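Local coordinates for protein oxidoreductase (Azotobacter vinelandii, PDB 7D5M) that binds NAD and, as a homologue of inositol dehydrogenase in the Gfo/Idh/MocA family, probably oxidises a sugar- or polyol-like substrate with it, at residues M1-A9 with A315-A323; G175-G183 with S232-L240. All blocks are in the same frame, centred on the assembly; numbering follows the deposited sequence.

Contact 1: M1-A9 with A315-A323; sequences MINGSKRIA and ALLDDRIGA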
ATOM      1  N   MET A   1     -11.526  15.001 -22.671  1.00 27.74           N
ATOM      2  CA  MET A   1     -10.076  15.344 -22.681  1.00 25.44           C
ATOM      3  C   MET A   1      -9.923  16.853 -22.866  1.00 21.78           C
ATOM      4  O   MET A   1     -10.777  17.482 -23.544  1.00 22.07           O
ATOM      5  CB  MET A   1      -9.307  14.654 -23.812  1.00 29.05           C
ATOM      6  CG  MET A   1      -9.185  13.146 -23.679  1.00 34.30           C
ATOM      7  SD  MET A   1      -8.217  12.568 -22.268  1.00 44.11           S
ATOM      8  CE  MET A   1      -6.575  13.189 -22.616  1.00 37.94           C
ATOM      9  N   ILE A   2      -8.868  17.413 -22.288  1.00 16.25           N
ATOM     10  CA  ILE A   2      -8.459  18.829 -22.481  1.00 15.16           C
ATOM     11  C   ILE A   2      -7.231  18.828 -23.391  1.00 15.10           C
ATOM     12  O   ILE A   2      -6.339  18.013 -23.169  1.00 15.53           O
ATOM     13  CB  ILE A   2      -8.191  19.497 -21.123  1.00 14.23           C
ATOM     14  CG1 ILE A   2      -9.508  19.681 -20.361  1.00 14.21           C
ATOM     15  CG2 ILE A   2      -7.412  20.789 -21.292  1.00 14.43           C
ATOM     16  CD1 ILE A   2      -9.360  20.165 -18.938  1.00 13.97           C
ATOM     17  N   ASN A   3      -7.198  19.716 -24.383  1.00 14.37           N
ATOM     18  CA  ASN A   3      -6.038  19.810 -25.307  1.00 14.30           C
ATOM     19  C   ASN A   3      -5.558  21.257 -25.423  1.00 13.74           C
ATOM     20  O   ASN A   3      -4.713  21.514 -26.290  1.00 13.49           O
ATOM     21  CB  ASN A   3      -6.369  19.188 -26.662  1.00 14.90           C
ATOM     22  CG  ASN A   3      -7.502  19.884 -27.375  1.00 14.96           C
ATOM     23  OD1 ASN A   3      -7.913  20.973 -26.983  1.00 14.45           O
ATOM     24  ND2 ASN A   3      -7.987  19.267 -28.437  1.00 16.44           N
ATOM     25  N   GLY A   4      -6.046  22.156 -24.569  1.00 13.48           N
ATOM     26  CA  GLY A   4      -5.553  23.543 -24.465  1.00 13.53           C
ATOM     27  C   GLY A   4      -6.306  24.506 -25.366  1.00 13.99           C
ATOM     28  O   GLY A   4      -5.960  25.700 -25.387  1.00 12.55           O
ATOM     29  N   SER A   5      -7.305  24.023 -26.096  1.00 14.38           N
ATOM     30  CA  SER A   5      -8.154  24.862 -26.972  1.00 15.73           C
ATOM     31  C   SER A   5      -8.887  25.874 -26.088  1.00 16.10           C
ATOM     32  O   SER A   5      -9.261  25.527 -24.931  1.00 15.29           O
ATOM     33  CB  SER A   5      -9.082  24.012 -27.788  1.00 16.81           C
ATOM     34  OG  SER A   5     -10.008  23.366 -26.942  1.00 20.27           O
ATOM     35  N   LYS A   6      -9.088  27.093 -26.581  1.00 16.48           N
ATOM     36  CA  LYS A   6      -9.733  28.142 -25.754  1.00 17.93           C
ATOM     37  C   LYS A   6     -11.175  27.727 -25.437  1.00 16.97           C
ATOM     38  O   LYS A   6     -11.835  27.075 -26.261  1.00 16.07           O
ATOM     39  CB  LYS A   6      -9.645  29.514 -26.420  1.00 20.75           C
ATOM     40  CG  LYS A   6     -10.424  29.681 -27.709  1.00 23.21           C
ATOM     41  CD  LYS A   6     -10.324  31.106 -28.251  1.00 25.52           C
ATOM     42  CE  LYS A   6      -8.923  31.489 -28.672  1.00 27.30           C
ATOM     43  NZ  LYS A   6      -8.794  32.953 -28.859  1.00 29.81           N
ATOM     44  N   ARG A   7     -11.643  28.092 -24.253  1.00 16.97           N
ATOM     45  CA  ARG A   7     -13.033  27.840 -23.805  1.00 17.91           C
ATOM     46  C   ARG A   7     -13.853  29.125 -23.825  1.00 16.55           C
ATOM     47  O   ARG A   7     -15.067  29.027 -23.745  1.00 17.66           O
ATOM     48  CB  ARG A   7     -12.986  27.330 -22.379  1.00 19.62           C
ATOM     49  CG  ARG A   7     -12.045  26.156 -22.227  1.00 22.07           C
ATOM     50  CD  ARG A   7     -12.697  25.307 -21.192  1.00 25.12           C
ATOM     51  NE  ARG A   7     -11.903  24.151 -20.854  1.00 27.36           N
ATOM     52  CZ  ARG A   7     -12.363  22.915 -20.886  1.00 27.55           C
ATOM     53  NH1 ARG A   7     -13.619  22.670 -21.242  1.00 27.74           N
ATOM     54  NH2 ARG A   7     -11.556  21.932 -20.554  1.00 28.30           N
ATOM     55  N   ILE A   8     -13.173  30.264 -23.835  1.00 15.18           N
ATOM     56  CA  ILE A   8     -13.773  31.616 -23.957  1.00 15.07           C
ATOM     57  C   ILE A   8     -12.941  32.347 -25.010  1.00 15.24           C
ATOM     58  O   ILE A   8     -11.793  31.911 -25.242  1.00 14.36           O
ATOM     59  CB  ILE A   8     -13.805  32.320 -22.584  1.00 14.69           C
ATOM     60  CG1 ILE A   8     -12.402  32.574 -22.025  1.00 14.43           C
ATOM     61  CG2 ILE A   8     -14.642  31.511 -21.599  1.00 14.86           C
ATOM     62  CD1 ILE A   8     -12.390  33.412 -20.769  1.00 14.29           C
ATOM     63  N   ALA A   9     -13.508  33.381 -25.637  1.00 15.21           N
ATOM     64  CA  ALA A   9     -12.932  34.089 -26.807  1.00 15.52           C
ATOM     65  C   ALA A   9     -11.575  34.699 -26.451  1.00 15.97           C
ATOM     66  O   ALA A   9     -10.637  34.592 -27.272  1.00 16.16           O
ATOM     67  CB  ALA A   9     -13.877  35.157 -27.292  1.00 15.64           C
ATOM     68  N   ALA A 315     -16.589  12.527 -15.110  1.00 13.83           N
ATOM     69  CA  ALA A 315     -15.280  12.280 -14.466  1.00 13.80           C
ATOM     70  C   ALA A 315     -14.160  12.176 -15.517  1.00 13.42           C
ATOM     71  O   ALA A 315     -12.986  12.163 -15.105  1.00 13.76           O
ATOM     72  CB  ALA A 315     -15.364  11.059 -13.578  1.00 13.47           C
ATOM     73  N   LEU A 316     -14.480  12.135 -16.821  1.00 13.01           N
ATOM     74  CA  LEU A 316     -13.466  12.006 -17.906  1.00 13.38           C
ATOM     75  C   LEU A 316     -13.240  13.351 -18.608  1.00 13.66           C
ATOM     76  O   LEU A 316     -12.225  13.482 -19.290  1.00 12.87           O
ATOM     77  CB  LEU A 316     -13.915  10.932 -18.904  1.00 13.70           C
ATOM     78  CG  LEU A 316     -13.895   9.505 -18.361  1.00 13.43           C
ATOM     79  CD1 LEU A 316     -14.687   8.558 -19.261  1.00 14.58           C
ATOM     80  CD2 LEU A 316     -12.478   9.004 -18.174  1.00 13.73           C
ATOM     81  N   LEU A 317     -14.137  14.320 -18.431  1.00 14.70           N
ATOM     82  CA  LEU A 317     -14.109  15.598 -19.201  1.00 16.07           C
ATOM     83  C   LEU A 317     -12.745  16.292 -19.057  1.00 15.08           C
ATOM     84  O   LEU A 317     -12.214  16.779 -20.071  1.00 15.06           O
ATOM     85  CB  LEU A 317     -15.230  16.509 -18.708  1.00 18.66           C
ATOM     86  CG  LEU A 317     -16.629  16.193 -19.238  1.00 21.52           C
ATOM     87  CD1 LEU A 317     -17.662  17.049 -18.528  1.00 22.98           C
ATOM     88  CD2 LEU A 317     -16.694  16.399 -20.747  1.00 22.65           C
ATOM     89  N   ASP A 318     -12.175  16.314 -17.851  1.00 13.23           N
ATOM     90  CA  ASP A 318     -11.000  17.166 -17.539  1.00 12.96           C
ATOM     91  C   ASP A 318      -9.678  16.401 -17.681  1.00 12.60           C
ATOM     92  O   ASP A 318      -8.639  17.009 -17.391  1.00 12.78           O
ATOM     93  CB  ASP A 318     -11.138  17.800 -16.154  1.00 12.93           C
ATOM     94  CG  ASP A 318     -12.240  18.839 -16.063  1.00 12.84           C
ATOM     95  OD1 ASP A 318     -12.722  19.292 -17.134  1.00 13.91           O
ATOM     96  OD2 ASP A 318     -12.615  19.184 -14.929  1.00 13.38           O
ATOM     97  N   ASP A 319      -9.671  15.165 -18.191  1.00 12.35           N
ATOM     98  CA  ASP A 319      -8.397  14.427 -18.385  1.00 12.64           C
ATOM     99  C   ASP A 319      -7.504  15.220 -19.346  1.00 12.57           C
ATOM    100  O   ASP A 319      -7.977  15.571 -20.437  1.00 12.77           O
ATOM    101  CB  ASP A 319      -8.619  13.001 -18.877  1.00 12.60           C
ATOM    102  CG  ASP A 319      -9.257  12.092 -17.841  1.00 12.57           C
ATOM    103  OD1 ASP A 319      -9.033  12.314 -16.627  1.00 12.20           O
ATOM    104  OD2 ASP A 319      -9.975  11.164 -18.259  1.00 12.11           O
ATOM    105  N   ARG A 320      -6.265  15.508 -18.931  1.00 12.48           N
ATOM    106  CA  ARG A 320      -5.272  16.266 -19.742  1.00 12.63           C
ATOM    107  C   ARG A 320      -4.224  15.310 -20.313  1.00 12.27           C
ATOM    108  O   ARG A 320      -3.497  15.702 -21.240  1.00 11.39           O
ATOM    109  CB  ARG A 320      -4.618  17.349 -18.884  1.00 12.39           C
ATOM    110  CG  ARG A 320      -5.599  18.418 -18.426  1.00 12.07           C
ATOM    111  CD  ARG A 320      -5.157  19.144 -17.170  1.00 11.70           C
ATOM    112  NE  ARG A 320      -6.220  20.012 -16.700  1.00 11.52           N
ATOM    113  CZ  ARG A 320      -6.441  21.256 -17.124  1.00 11.35           C
ATOM    114  NH1 ARG A 320      -5.627  21.823 -18.002  1.00 11.29           N
ATOM    115  NH2 ARG A 320      -7.455  21.948 -16.642  1.00 11.38           N
ATOM    116  N   ILE A 321      -4.163  14.088 -19.788  1.00 12.96           N
ATOM    117  CA  ILE A 321      -3.289  13.019 -20.332  1.00 13.12           C
ATOM    118  C   ILE A 321      -3.918  11.663 -19.996  1.00 12.46           C
ATOM    119  O   ILE A 321      -4.749  11.599 -19.083  1.00 12.40           O
ATOM    120  CB  ILE A 321      -1.857  13.186 -19.790  1.00 13.85           C
ATOM    121  CG1 ILE A 321      -0.849  12.344 -20.579  1.00 14.67           C
ATOM    122  CG2 ILE A 321      -1.837  12.919 -18.292  1.00 13.73           C
ATOM    123  CD1 ILE A 321       0.595  12.730 -20.380  1.00 15.09           C
ATOM    124  N   GLY A 322      -3.532  10.633 -20.743  1.00 12.24           N
ATOM    125  CA  GLY A 322      -4.082   9.273 -20.635  1.00 11.72           C
ATOM    126  C   GLY A 322      -3.928   8.681 -19.249  1.00 11.79           C
ATOM    127  O   GLY A 322      -2.977   9.050 -18.520  1.00 11.56           O
ATOM    128  N   ALA A 323      -4.845   7.779 -18.900  1.00 11.16           N
ATOM    129  CA  ALA A 323      -4.843   6.982 -17.657  1.00 11.21           C
ATOM    130  C   ALA A 323      -3.445   6.410 -17.407  1.00 10.92           C
ATOM    131  O   ALA A 323      -2.771   6.033 -18.393  1.00 11.50           O
ATOM    132  CB  ALA A 323      -5.860   5.876 -17.770  1.00 11.17           C
TER
HETATM  133  O   HOH W   1     -12.121  12.520 -22.020  1.00 21.62           O
HETATM  134  O   HOH W   2      -4.672  16.155 -24.175  1.00 16.24           O
HETATM  135  O   HOH W   3     -12.973  19.887 -19.998  1.00 21.03           O

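Contact 2: G175-G183 with S232-L240; sequences GFHSAPVEG and SFVKSRAPL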
ATOM      1  N   GLY A 175       0.976  16.721  10.271  1.00 10.97           N
ATOM      2  CA  GLY A 175       1.806  16.863  11.475  1.00 11.23           C
ATOM      3  C   GLY A 175       2.745  18.051  11.404  1.00 11.39           C
ATOM      4  O   GLY A 175       3.594  18.166  12.294  1.00 11.39           O
ATOM      5  N   PHE A 176       2.633  18.925  10.403  1.00 11.94           N
ATOM      6  CA  PHE A 176       3.680  19.959  10.190  1.00 12.46           C
ATOM      7  C   PHE A 176       3.761  20.920  11.373  1.00 12.89           C
ATOM      8  O   PHE A 176       4.844  21.495  11.529  1.00 13.48           O
ATOM      9  CB  PHE A 176       3.490  20.734   8.892  1.00 12.86           C
ATOM     10  CG  PHE A 176       3.820  19.896   7.684  1.00 13.37           C
ATOM     11  CD1 PHE A 176       5.128  19.585   7.360  1.00 13.69           C
ATOM     12  CD2 PHE A 176       2.805  19.393   6.896  1.00 14.17           C
ATOM     13  CE1 PHE A 176       5.413  18.793   6.256  1.00 13.87           C
ATOM     14  CE2 PHE A 176       3.092  18.621   5.781  1.00 14.62           C
ATOM     15  CZ  PHE A 176       4.394  18.310   5.474  1.00 14.28           C
ATOM     16  N   HIS A 177       2.702  21.083  12.168  1.00 13.21           N
ATOM     17  CA  HIS A 177       2.708  22.040  13.309  1.00 13.88           C
ATOM     18  C   HIS A 177       2.698  21.303  14.647  1.00 13.71           C
ATOM     19  O   HIS A 177       2.246  21.887  15.639  1.00 13.05           O
ATOM     20  CB  HIS A 177       1.587  23.070  13.128  1.00 15.19           C
ATOM     21  CG  HIS A 177       1.715  23.784  11.825  1.00 16.70           C
ATOM     22  ND1 HIS A 177       0.646  24.358  11.185  1.00 18.10           N
ATOM     23  CD2 HIS A 177       2.786  23.991  11.028  1.00 18.54           C
ATOM     24  CE1 HIS A 177       1.053  24.897  10.046  1.00 19.48           C
ATOM     25  NE2 HIS A 177       2.365  24.679   9.924  1.00 18.94           N
ATOM     26  N   SER A 178       3.218  20.074  14.687  1.00 13.94           N
ATOM     27  CA  SER A 178       3.407  19.302  15.938  1.00 14.54           C
ATOM     28  C   SER A 178       4.274  20.113  16.910  1.00 15.14           C
ATOM     29  O   SER A 178       3.993  20.084  18.112  1.00 15.88           O
ATOM     30  CB  SER A 178       4.002  17.951  15.648  1.00 14.28           C
ATOM     31  OG  SER A 178       3.110  17.164  14.861  1.00 14.12           O
ATOM     32  N   ALA A 179       5.292  20.804  16.397  1.00 16.64           N
ATOM     33  CA  ALA A 179       6.166  21.731  17.155  1.00 18.57           C
ATOM     34  C   ALA A 179       5.711  23.172  16.927  1.00 19.99           C
ATOM     35  O   ALA A 179       5.051  23.468  15.933  1.00 19.64           O
ATOM     36  CB  ALA A 179       7.593  21.532  16.716  1.00 19.43           C
ATOM     37  N   PRO A 180       6.075  24.123  17.814  1.00 22.47           N
ATOM     38  CA  PRO A 180       5.705  25.530  17.630  1.00 23.21           C
ATOM     39  C   PRO A 180       6.509  26.252  16.533  1.00 24.90           C
ATOM     40  O   PRO A 180       7.313  27.121  16.842  1.00 25.06           O
ATOM     41  CB  PRO A 180       5.971  26.135  19.020  1.00 23.03           C
ATOM     42  CG  PRO A 180       7.092  25.288  19.584  1.00 22.80           C
ATOM     43  CD  PRO A 180       6.837  23.894  19.052  1.00 22.67           C
ATOM     44  N   VAL A 181       6.238  25.924  15.269  1.00 25.87           N
ATOM     45  CA  VAL A 181       7.014  26.422  14.091  1.00 26.96           C
ATOM     46  C   VAL A 181       6.648  27.890  13.804  1.00 27.34           C
ATOM     47  O   VAL A 181       7.394  28.539  13.029  1.00 26.07           O
ATOM     48  CB  VAL A 181       6.825  25.505  12.863  1.00 28.20           C
ATOM     49  CG1 VAL A 181       7.355  24.100  13.136  1.00 28.14           C
ATOM     50  CG2 VAL A 181       5.379  25.443  12.399  1.00 28.81           C
ATOM     51  N   GLU A 182       5.557  28.398  14.401  1.00 28.08           N
ATOM     52  CA  GLU A 182       5.150  29.837  14.387  1.00 30.13           C
ATOM     53  C   GLU A 182       6.345  30.751  14.682  1.00 31.62           C
ATOM     54  O   GLU A 182       6.322  31.914  14.235  1.00 30.70           O
ATOM     55  CB  GLU A 182       4.165  30.202  15.502  1.00 30.91           C
ATOM     56  CG  GLU A 182       2.881  29.415  15.509  1.00 31.51           C
ATOM     57  CD  GLU A 182       2.927  28.162  16.360  1.00 28.52           C
ATOM     58  OE1 GLU A 182       2.275  28.136  17.427  1.00 25.53           O
ATOM     59  OE2 GLU A 182       3.589  27.218  15.929  1.00 26.87           O
ATOM     60  N   GLY A 183       7.287  30.272  15.503  1.00 33.36           N
ATOM     61  CA  GLY A 183       8.495  31.018  15.906  1.00 36.06           C
ATOM     62  C   GLY A 183       9.349  31.433  14.718  1.00 38.32           C
ATOM     63  O   GLY A 183      10.014  32.483  14.816  1.00 39.77           O
ATOM     64  N   SER A 232      -5.842  22.851  21.959  1.00 14.53           N
ATOM     65  CA  SER A 232      -4.574  23.537  21.632  1.00 14.76           C
ATOM     66  C   SER A 232      -3.454  22.733  22.295  1.00 15.48           C
ATOM     67  O   SER A 232      -3.174  22.957  23.492  1.00 15.65           O
ATOM     68  CB  SER A 232      -4.598  24.986  22.072  1.00 15.27           C
ATOM     69  OG  SER A 232      -5.801  25.626  21.665  1.00 16.50           O
ATOM     70  N   PHE A 233      -2.897  21.748  21.585  1.00 15.11           N
ATOM     71  CA  PHE A 233      -1.820  20.883  22.134  1.00 15.53           C
ATOM     72  C   PHE A 233      -0.536  21.702  22.271  1.00 15.89           C
ATOM     73  O   PHE A 233       0.193  21.521  23.261  1.00 16.73           O
ATOM     74  CB  PHE A 233      -1.661  19.615  21.302  1.00 14.90           C
ATOM     75  CG  PHE A 233      -2.717  18.577  21.588  1.00 14.94           C
ATOM     76  CD1 PHE A 233      -2.753  17.916  22.811  1.00 14.71           C
ATOM     77  CD2 PHE A 233      -3.679  18.263  20.644  1.00 14.47           C
ATOM     78  CE1 PHE A 233      -3.724  16.964  23.074  1.00 14.70           C
ATOM     79  CE2 PHE A 233      -4.662  17.322  20.916  1.00 14.05           C
ATOM     80  CZ  PHE A 233      -4.677  16.664  22.127  1.00 14.58           C
ATOM     81  N   VAL A 234      -0.264  22.578  21.304  1.00 16.74           N
ATOM     82  CA  VAL A 234       0.745  23.660  21.474  1.00 18.09           C
ATOM     83  C   VAL A 234       0.021  24.786  22.215  1.00 19.40           C
ATOM     84  O   VAL A 234      -0.768  25.509  21.600  1.00 18.48           O
ATOM     85  CB  VAL A 234       1.375  24.089  20.144  1.00 18.40           C
ATOM     86  CG1 VAL A 234       2.346  25.242  20.335  1.00 18.65           C
ATOM     87  CG2 VAL A 234       2.069  22.916  19.478  1.00 18.18           C
ATOM     88  N   LYS A 235       0.227  24.840  23.529  1.00 21.40           N
ATOM     89  CA  LYS A 235      -0.625  25.593  24.488  1.00 24.45           C
ATOM     90  C   LYS A 235      -0.721  27.071  24.096  1.00 23.03           C
ATOM     91  O   LYS A 235      -1.810  27.652  24.296  1.00 22.70           O
ATOM     92  CB  LYS A 235      -0.049  25.468  25.899  1.00 27.12           C
ATOM     93  CG  LYS A 235       0.068  24.046  26.414  1.00 31.26           C
ATOM     94  CD  LYS A 235      -1.271  23.425  26.718  1.00 34.21           C
ATOM     95  CE  LYS A 235      -1.216  22.294  27.731  1.00 37.37           C
ATOM     96  NZ  LYS A 235      -0.128  22.455  28.727  1.00 40.78           N
ATOM     97  N   SER A 236       0.360  27.634  23.541  1.00 22.61           N
ATOM     98  CA  SER A 236       0.489  29.069  23.167  1.00 23.01           C
ATOM     99  C   SER A 236      -0.528  29.454  22.081  1.00 22.54           C
ATOM    100  O   SER A 236      -0.753  30.665  21.888  1.00 21.86           O
ATOM    101  CB  SER A 236       1.897  29.383  22.721  1.00 23.70           C
ATOM    102  OG  SER A 236       2.242  28.636  21.565  1.00 24.43           O
ATOM    103  N   ARG A 237      -1.119  28.481  21.379  1.00 20.80           N
ATOM    104  CA  ARG A 237      -2.099  28.755  20.290  1.00 20.70           C
ATOM    105  C   ARG A 237      -3.484  29.073  20.865  1.00 20.25           C
ATOM    106  O   ARG A 237      -4.274  29.722  20.157  1.00 19.91           O
ATOM    107  CB  ARG A 237      -2.170  27.570  19.326  1.00 19.65           C
ATOM    108  CG  ARG A 237      -0.863  27.330  18.590  1.00 19.50           C
ATOM    109  CD  ARG A 237      -0.864  26.085  17.722  1.00 18.87           C
ATOM    110  NE  ARG A 237       0.446  25.936  17.114  1.00 18.25           N
ATOM    111  CZ  ARG A 237       0.988  24.798  16.682  1.00 17.57           C
ATOM    112  NH1 ARG A 237       0.332  23.649  16.768  1.00 16.25           N
ATOM    113  NH2 ARG A 237       2.208  24.822  16.175  1.00 17.16           N
ATOM    114  N   ALA A 238      -3.776  28.644  22.097  1.00 20.10           N
ATOM    115  CA  ALA A 238      -5.086  28.853  22.751  1.00 21.23           C
ATOM    116  C   ALA A 238      -5.473  30.325  22.620  1.00 20.98           C
ATOM    117  O   ALA A 238      -4.630  31.193  22.821  1.00 21.19           O
ATOM    118  CB  ALA A 238      -5.029  28.415  24.196  1.00 20.77           C
ATOM    119  N   PRO A 239      -6.743  30.657  22.298  1.00 21.60           N
ATOM    120  CA  PRO A 239      -7.824  29.672  22.166  1.00 21.03           C
ATOM    121  C   PRO A 239      -7.972  28.945  20.814  1.00 19.80           C
ATOM    122  O   PRO A 239      -8.914  28.168  20.680  1.00 19.21           O
ATOM    123  CB  PRO A 239      -9.062  30.562  22.362  1.00 22.17           C
ATOM    124  CG  PRO A 239      -8.662  31.844  21.684  1.00 21.70           C
ATOM    125  CD  PRO A 239      -7.222  32.040  22.107  1.00 22.41           C
ATOM    126  N   LEU A 240      -7.079  29.205  19.849  1.00 18.88           N
ATOM    127  CA  LEU A 240      -7.155  28.588  18.499  1.00 18.02           C
ATOM    128  C   LEU A 240      -6.662  27.142  18.604  1.00 17.04           C
ATOM    129  O   LEU A 240      -5.633  26.902  19.267  1.00 17.19           O
ATOM    130  CB  LEU A 240      -6.355  29.403  17.482  1.00 19.80           C
ATOM    131  CG  LEU A 240      -7.117  30.563  16.833  1.00 21.61           C
ATOM    132  CD1 LEU A 240      -7.904  31.350  17.853  1.00 23.65           C
ATOM    133  CD2 LEU A 240      -6.182  31.471  16.051  1.00 21.61           C
TER
HETATM  134  O   HOH W   4       1.729  29.892  19.333  1.00 25.39           O

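Contact 1: M1-A9 with A315-A323
The N-terminal arm that precedes the Rossmann-fold strand 12-16 docks here on the loop joining strand 301-305 to helix 329-349, with Met1 and Ile2 meeting Leu317 to Arg320. Two backbone bonds fix the alignment. Ile2 N gives its hydrogen to Asp319 O at 2.8 Å, with an N-H...O angle of 156°, while Met1 N approaches Leu317 O at 3.2 Å from above the carbonyl plane. Leu317 sits in a type I turn running from Leu316 to Asp319, and a water linking Met1 N to Leu316 O adds a bridge to the same turn. The Met1 chain, bent at chi2 (-65°) and chi3 (-64°), curls back so that SD rests 3.4 Å from Asp319 CB. Ile2 runs alongside Arg320, and its CD1 lies over one face of that guanidinium, 3.5 Å from NH2. Arg320 is tied further by a salt bridge to Asp36 and a hydrogen bond to Asn335. Replacing Arg320 by a leucine would probably leave Asp36 without this charge partner and Asn335 OD1 without its donor. A water links Arg7 NH2, Asp318 OD1 and Leu317 O; Asp318 OD1 also bonds Tyr338 OH. Asn3 OD1 accepts from Ser5 N, two residues on, so the arm pairs a type I turn that receives it with an Asx turn on the lead-in to strand 12-16.

Contact 2: G175-G183 with S232-L240
Arg237 reaches from the loop 232-240 into the turn-rich segment 175-183 and meets chiefly the carboxylate of Glu182 and the carbonyl oxygen of His177. The tight part of the contact is built around its guanidinium. NE and NH2 take Glu182 side-on, one nitrogen to each oxygen: NE lies 2.9 Å from OE1, and NH2 lies 2.8 Å from OE2 in a nearly straight bond of 177°. The grip is twisted rather than coplanar, because carboxylate and guanidinium planes stand 46° apart and both oxygens are met from above the carboxylate plane. At the far end, NH1 and NH2 converge on His177 O, at 2.8 Å and 3.0 Å respectively, with that oxygen in the guanidinium plane. NH2 also makes a weak bond to Ala179 O. An extended chain from CG to NE (chi2 175°) carries the group this far, and a salt bridge from NH1 to Asp242 helps fix its rotation. Val234 CG2 lies over one face of the guanidinium and 3.7 Å from Ser178 O.

The outer side is looser. Pro180 CB and Val234 CG1 touch at 4.0 Å, and Pro180, centre of an inverse gamma turn, is exposed. Ser236 OG does not bond Glu182 directly; a water lying 2.6 Å from Glu182 OE1 joins the two.

His177, whose ND1 bonds Tyr201, has its side chain about 9 Å from the bound NAD. Arg166 of a third subunit hydrogen-bonds Ser178 O. The contact links the loop between strand 165-173 and helix 186-191 to the connection between strands 223-231 and 243-250, and Thr188 of that helix packs on His177 and Glu182.

How the contacts relate
From the N terminus, the chain opens with the first segment of contact 1, then runs through the Rossmann domain and on into the C-terminal alpha/beta domain. Contact 2 closes the shorter loop, joining 175-183 to 232-240 across 48 intervening residues. Only later does 315-323 return to the arm at 1-9, closing a loop of 305 residues that encloses the whole of contact 2, so the two nest without crossing. Contact 1 ties the N-terminal arm to the C-terminal domain, whereas contact 2 joins two loops within that domain. Their centres are 41 Å apart, on opposite sides of the chain's centre, and they do not touch.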